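Local coordinates for protein galactose-binding lectin (Arachis hypogaea, PDB 6VAW) that binds carbohydrates as a galactose-specific legume lectin, a homotetramer whose subunits each carry calcium and manganese ions, at residues Q33-N36 against N41-G44. Numbering follows the deposited sequence.
Sequences QLTN and NSVG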
loop_
_atom_site.group_PDB
_atom_site.type_symbol
_atom_site.label_atom_id
_atom_site.label_comp_id
_atom_site.label_asym_id
_atom_site.label_seq_id
_atom_site.Cartn_x
_atom_site.Cartn_y
_atom_site.Cartn_z
ATOM N N GLN A 33 -0.151 25.794 4.256
ATOM C CA GLN A 33 -0.411 26.874 5.220
ATOM C C GLN A 33 -1.864 27.290 5.013
ATOM O O GLN A 33 -2.217 27.721 3.916
ATOM C CB GLN A 33 0.572 28.048 5.030
ATOM C CG GLN A 33 0.379 29.099 6.105
ATOM C CD GLN A 33 1.324 30.260 5.998
ATOM O OE1 GLN A 33 0.894 31.420 6.002
ATOM N NE2 GLN A 33 2.628 29.979 5.973
ATOM N N LEU A 34 -2.719 27.118 6.034
ATOM C CA LEU A 34 -4.142 27.350 5.836
ATOM C C LEU A 34 -4.587 28.787 5.922
ATOM O O LEU A 34 -5.484 29.148 5.171
ATOM C CB LEU A 34 -4.966 26.528 6.803
ATOM C CG LEU A 34 -4.991 24.997 6.519
ATOM C CD1 LEU A 34 -5.389 24.216 7.742
ATOM C CD2 LEU A 34 -5.897 24.653 5.334
ATOM N N THR A 35 -4.035 29.584 6.834
ATOM C CA THR A 35 -4.483 30.980 6.937
ATOM C C THR A 35 -3.436 31.994 6.443
ATOM O O THR A 35 -2.240 31.700 6.371
ATOM C CB THR A 35 -4.913 31.317 8.365
ATOM O OG1 THR A 35 -3.836 31.077 9.271
ATOM C CG2 THR A 35 -6.148 30.542 8.801
ATOM N N ASN A 36 -3.923 33.200 6.082
ATOM C CA ASN A 36 -3.083 34.309 5.618
ATOM C C ASN A 36 -2.895 35.239 6.814
ATOM O O ASN A 36 -3.871 35.782 7.337
ATOM C CB ASN A 36 -3.730 34.999 4.424
ATOM C CG ASN A 36 -2.948 36.171 3.866
ATOM O OD1 ASN A 36 -2.350 36.982 4.594
ATOM N ND2 ASN A 36 -3.000 36.314 2.556
ATOM N N ASN A 41 -9.996 37.986 9.735
ATOM C CA ASN A 41 -10.956 36.859 9.671
ATOM C C ASN A 41 -10.588 35.864 8.560
ATOM O O ASN A 41 -11.463 35.387 7.836
ATOM C CB ASN A 41 -12.403 37.390 9.483
ATOM C CG ASN A 41 -12.926 38.239 10.621
ATOM O OD1 ASN A 41 -13.979 38.878 10.531
ATOM N ND2 ASN A 41 -12.249 38.220 11.744
ATOM N N SER A 42 -9.285 35.580 8.410
ATOM C CA SER A 42 -8.770 34.663 7.405
ATOM C C SER A 42 -9.300 33.229 7.629
ATOM O O SER A 42 -9.440 32.798 8.771
ATOM C CB SER A 42 -7.244 34.652 7.417
ATOM O OG SER A 42 -6.723 33.705 6.506
ATOM N N VAL A 43 -9.682 32.562 6.541
ATOM C CA VAL A 43 -10.172 31.180 6.533
ATOM C C VAL A 43 -9.545 30.482 5.331
ATOM O O VAL A 43 -9.593 30.995 4.209
ATOM C CB VAL A 43 -11.723 31.036 6.519
ATOM C CG1 VAL A 43 -12.136 29.568 6.395
ATOM C CG2 VAL A 43 -12.371 31.665 7.743
ATOM N N GLY A 44 -8.987 29.309 5.582
ATOM C CA GLY A 44 -8.401 28.448 4.560
ATOM C C GLY A 44 -8.758 27.000 4.829
ATOM O O GLY A 44 -8.770 26.576 5.984
#
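Ser42 and Asn36 make the one hydrogen bond that links the two segments. The backbone N of Asn36 donates to Ser42 OG at 2.9 Å, and the bond is nearly straight, 171° at the hydrogen. Ser42 OG lies anti to its own backbone N (chi1 176°), which carries the hydroxyl across to the 33-36 segment. The same oxygen is also hydrogen-bonded to Asp23 OD2, and this carboxylate oxygen also takes the backbone N-H of Val43. Thr35 CB lies 3.5 Å from Ser42 OG. Thr35 CG2 is 4.0 Å from Ser42 O, while Thr35 OG1 is hydrogen-bonded to His218 ND1.

The tight part of the contact is at Gly44. Its CA comes to 3.1 Å from Leu34 O in a CA-H...O contact, with 157° at the hydrogen. Gly44 has no side chain, and the two backbones come close together here, with Leu34 CA and Gly44 CA 4.6 Å apart. Leu34 CD2 rests 3.5 Å from Gly44 O. The contact joins the two sheets of the legume lectin jelly roll. The 33-36 segment leaves strand 32-33 of one sheet, and Gly44 lies on strand 43-53 of the other. Leu34 and Thr35 also touch Ala208 of neighbouring strand 201-209, which helps to bury this side.

Packing is looser at the partly exposed Asn36. Its CB stays 3.9 Å from Ser42 OG, and its amide end leads away from the 41-44 segment. Asn36 OD1 instead accepts a hydrogen bond from the backbone N of Asn38, within the connecting loop.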